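PDB 3C7T: ecdysteroid-phosphate phosphatase from Bombyx mori, which removes the phosphate from ecdysone 22-phosphate and related ecdysteroid phosphates to release the active hormones, and also has protein tyrosine phosphatase activity. Local coordinates for residues 86-90 and 91-95; 131-134 and 135-139. All coordinates share one frame; numbering follows the deposited sequence.

In the fold
Both contacts are helix starts, and they lie in series along the chain of this PGM-like histidine phosphatase domain. Contact 1 comes first, where strand 84-87 of the mixed sheet gives way to helix 91-104 about 5 Å from the centre of the chain. Contact 2 follows strand 112-114 and opens the short helix 135-140, about 15 Å from that centre. The two contact centres are about 10 Å apart. Leu-91 of contact 1 packs on Met-133 and Leu-138 of contact 2, while the ring of Phe-132 reaches the backbone of Pro-89 and Ala-90. The loop of residues 131-134 thus lies against the start of the helix that carries the tungstate-binding Arg-92.

Contact 1: 86-90 and 91-95; sequences YASPA and LRCVE. With WO4 (tungstate(VI)ion), chain E.
Arg-92 and Ala-90 meet beside the tungstate, with the methyl CB of Ala-90 over one face of the guanidinium, 3.9 Å from NH1 and offset toward its rim. In the plane of that group, at its edge, tungstate O4 is gripped twice: Arg-92 NE donates over 2.7 Å and its NH2 over 2.8 Å. Arg-92 CG sits between its own N and C (chi1 59°), and from there the chain runs extended to NE, carrying the guanidinium past Ala-90 to the anion. Replaced by alanine, Arg-92 would probably leave tungstate O4 without both of these donors and the methyl of Ala-90 without the flat group lying over it. His-192, Ala-193, Lys-224, Arg-15 and Arg-11 also hydrogen-bond the tungstate, which occupies the phosphatase active site alongside His-12, the residue phosphorylated during catalysis.

Backbone bonds begin helix 91-104 with Ala-90 as N-cap. Its O accepts from Val-94 N at 3.1 Å and from Cys-93 N, the latter lying above the carbonyl plane. This turn opens the helix of a beta-alpha-beta unit that runs from strand 84-87 to strand 112-114.

Van der Waals contacts join the loop to the first helical turn. Cys-93 SG, anti to its carbonyl carbon (chi1 -53°), lies 3.6 Å from Ser-88 CB and 3.9 Å from Ala-90 CB, while Val-94 CG2 rests 3.5 Å from Ser-88 O. Ser-88 OG takes a weak bond from Ala-90 N, but its stronger partner is NE2 of His-192, a tungstate-binding and probable active-site residue.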
# COMPACT_ATOMS: atom_id res chain seq x y z
N TYR A 86 14.31 15.35 10.68
CA TYR A 86 14.26 16.59 9.88
C TYR A 86 13.52 16.30 8.58
O TYR A 86 13.77 15.28 7.94
CB TYR A 86 15.68 17.10 9.58
CG TYR A 86 16.49 17.36 10.83
CD1 TYR A 86 17.16 16.32 11.48
CD2 TYR A 86 16.59 18.65 11.38
CE1 TYR A 86 17.91 16.55 12.64
CE2 TYR A 86 17.34 18.90 12.54
CZ TYR A 86 17.99 17.83 13.16
OH TYR A 86 18.73 18.03 14.30
N ALA A 87 12.60 17.19 8.20
CA ALA A 87 11.81 17.01 6.99
C ALA A 87 11.81 18.27 6.15
O ALA A 87 11.72 19.38 6.68
CB ALA A 87 10.41 16.61 7.33
N SER A 88 11.89 18.09 4.83
CA SER A 88 11.66 19.17 3.89
C SER A 88 10.28 19.75 4.18
O SER A 88 9.42 19.03 4.65
CB SER A 88 11.70 18.61 2.47
OG SER A 88 11.06 19.48 1.58
N PRO A 89 10.06 21.06 3.93
CA PRO A 89 8.76 21.62 4.27
C PRO A 89 7.60 21.23 3.32
O PRO A 89 6.45 21.59 3.59
CB PRO A 89 9.03 23.14 4.25
CG PRO A 89 10.14 23.30 3.29
CD PRO A 89 11.00 22.07 3.41
N ALA A 90 7.91 20.51 2.23
CA ALA A 90 6.87 19.98 1.32
C ALA A 90 5.95 19.06 2.10
O ALA A 90 6.42 18.22 2.90
CB ALA A 90 7.51 19.20 0.15
N LEU A 91 4.64 19.18 1.86
CA LEU A 91 3.67 18.40 2.63
C LEU A 91 3.93 16.91 2.52
O LEU A 91 3.77 16.19 3.52
CB LEU A 91 2.23 18.68 2.20
CG LEU A 91 1.19 17.81 2.89
CD1 LEU A 91 1.19 18.03 4.43
CD2 LEU A 91 -0.22 18.00 2.24
N ARG A 92 4.31 16.44 1.34
CA ARG A 92 4.60 15.00 1.15
C ARG A 92 5.74 14.50 2.05
O ARG A 92 5.74 13.35 2.50
CB ARG A 92 4.91 14.72 -0.33
CG ARG A 92 6.10 15.51 -0.87
CD ARG A 92 6.22 15.30 -2.37
NE ARG A 92 7.23 16.09 -3.08
CZ ARG A 92 7.06 17.34 -3.53
NH1 ARG A 92 5.94 18.04 -3.28
NH2 ARG A 92 8.05 17.93 -4.20
N CYS A 93 6.69 15.38 2.33
CA CYS A 93 7.84 15.01 3.16
C CYS A 93 7.47 14.99 4.65
O CYS A 93 7.84 14.07 5.39
CB CYS A 93 9.03 15.95 2.90
SG CYS A 93 9.48 16.04 1.15
N VAL A 94 6.73 16.01 5.09
CA VAL A 94 6.25 16.02 6.47
C VAL A 94 5.30 14.83 6.74
O VAL A 94 5.38 14.18 7.79
CB VAL A 94 5.57 17.36 6.84
CG1 VAL A 94 5.22 17.35 8.34
CG2 VAL A 94 6.52 18.54 6.53
N GLU A 95 4.44 14.51 5.79
CA GLU A 95 3.59 13.34 5.97
C GLU A 95 4.39 12.05 5.95
O GLU A 95 4.07 11.14 6.71
CB GLU A 95 2.48 13.29 4.93
CG GLU A 95 1.46 14.43 5.07
CD GLU A 95 0.29 14.28 4.08
OE1 GLU A 95 0.54 13.96 2.89
OE2 GLU A 95 -0.88 14.48 4.47
W WO4 E . 10.18 14.17 -5.32
O1 WO4 E . 11.64 13.03 -4.76
O2 WO4 E . 11.10 15.12 -6.80
O3 WO4 E . 8.60 13.41 -6.26
O4 WO4 E . 9.70 15.65 -4.12

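Contact 2: 131-134 and 135-139; sequences DFMT and PIELC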
# COMPACT_ATOMS: atom_id res chain seq x y z
N ASP A 131 3.90 26.77 -1.94
CA ASP A 131 2.88 27.00 -0.93
C ASP A 131 3.11 25.94 0.14
O ASP A 131 2.87 24.75 -0.09
CB ASP A 131 1.48 26.87 -1.58
CG ASP A 131 0.35 27.30 -0.63
OD1 ASP A 131 0.32 26.85 0.54
OD2 ASP A 131 -0.53 28.09 -1.08
N PHE A 132 3.63 26.37 1.30
CA PHE A 132 3.90 25.45 2.41
C PHE A 132 2.88 25.62 3.52
O PHE A 132 2.44 26.75 3.80
CB PHE A 132 5.32 25.66 2.98
CG PHE A 132 6.41 25.37 2.00
CD1 PHE A 132 6.41 24.19 1.26
CD2 PHE A 132 7.45 26.27 1.82
CE1 PHE A 132 7.43 23.93 0.35
CE2 PHE A 132 8.48 26.01 0.90
CZ PHE A 132 8.46 24.84 0.17
N MET A 133 2.51 24.51 4.16
CA MET A 133 1.67 24.61 5.36
C MET A 133 2.55 25.00 6.53
O MET A 133 3.69 24.56 6.63
CB MET A 133 0.92 23.30 5.64
CG MET A 133 -0.23 23.02 4.65
SD MET A 133 -0.99 21.37 4.80
CE MET A 133 -1.88 21.52 6.35
N THR A 134 2.02 25.85 7.40
CA THR A 134 2.77 26.32 8.55
C THR A 134 2.87 25.19 9.57
O THR A 134 2.01 24.31 9.57
CB THR A 134 2.07 27.52 9.22
OG1 THR A 134 0.75 27.13 9.64
CG2 THR A 134 1.94 28.67 8.23
N PRO A 135 3.93 25.18 10.41
CA PRO A 135 3.98 24.27 11.57
C PRO A 135 2.66 24.23 12.37
O PRO A 135 2.21 23.14 12.72
CB PRO A 135 5.13 24.84 12.41
CG PRO A 135 6.06 25.41 11.36
CD PRO A 135 5.17 25.97 10.29
N ILE A 136 2.02 25.37 12.63
CA ILE A 136 0.70 25.32 13.27
C ILE A 136 -0.39 24.58 12.46
O ILE A 136 -1.14 23.78 13.02
CB ILE A 136 0.20 26.71 13.78
CG1 ILE A 136 -1.23 26.59 14.33
CG2 ILE A 136 0.30 27.75 12.69
CD1 ILE A 136 -1.63 27.68 15.32
N GLU A 137 -0.47 24.84 11.15
CA GLU A 137 -1.43 24.11 10.29
C GLU A 137 -1.14 22.61 10.23
O GLU A 137 -2.07 21.79 10.17
CB GLU A 137 -1.42 24.66 8.86
CG GLU A 137 -2.13 25.99 8.70
CD GLU A 137 -1.81 26.68 7.39
OE1 GLU A 137 -0.79 26.34 6.76
OE2 GLU A 137 -2.59 27.58 6.99
N LEU A 138 0.15 22.26 10.24
CA LEU A 138 0.60 20.86 10.24
C LEU A 138 0.23 20.15 11.54
O LEU A 138 -0.30 19.04 11.52
CB LEU A 138 2.12 20.79 9.99
CG LEU A 138 2.58 21.24 8.59
CD1 LEU A 138 4.10 21.36 8.47
CD2 LEU A 138 2.05 20.32 7.51
N CYS A 139 0.47 20.81 12.68
CA CYS A 139 0.04 20.27 13.97
C CYS A 139 -1.48 20.07 14.05
O CYS A 139 -1.94 19.02 14.54
CB CYS A 139 0.57 21.13 15.11
SG CYS A 139 2.36 20.96 15.33
O HOH W 1 -0.01 27.74 4.63
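Thr-134 and Glu-137 hold each other in both directions. Thr-134 OG1 accepts from Glu-137 N at 3.0 Å, and Glu-137 OE1 accepts from Thr-134 N at 2.9 Å, on its anti side and 31° out of the carboxylate plane. The hydroxyl reaches that amide because OG1 stands between the backbone N and carbonyl carbon of Thr-134 (chi1 60°). A third bond, from Leu-138 N to Thr-134 O at 2.8 Å, closes the first helical turn.

Packing is tight on the buried side. Leu-138 CD2 lies 3.7 Å from Met-133 CB, and both side chains rest on Leu-91 of helix 91-104. Met-133 bends at its last torsion, bringing CE 3.8 Å from Glu-137 O.

Pro-135 and Ile-136, by contrast, are exposed; the side chains of Ile-136 and Thr-134 lie side by side, pointing the same way, with Ile-136 CG2 3.1 Å from Thr-134 OG1. Separately, a water donates to both Phe-132 O and Glu-137 OE1, giving that carboxylate oxygen a second donor, while OE2 accepts from Ala-48 N and so ties the helix start to a separate loop. The reciprocal pair of side-chain-to-backbone bonds is a capping box, the classic N-terminal cap of an alpha-helix, here starting helix 135-140.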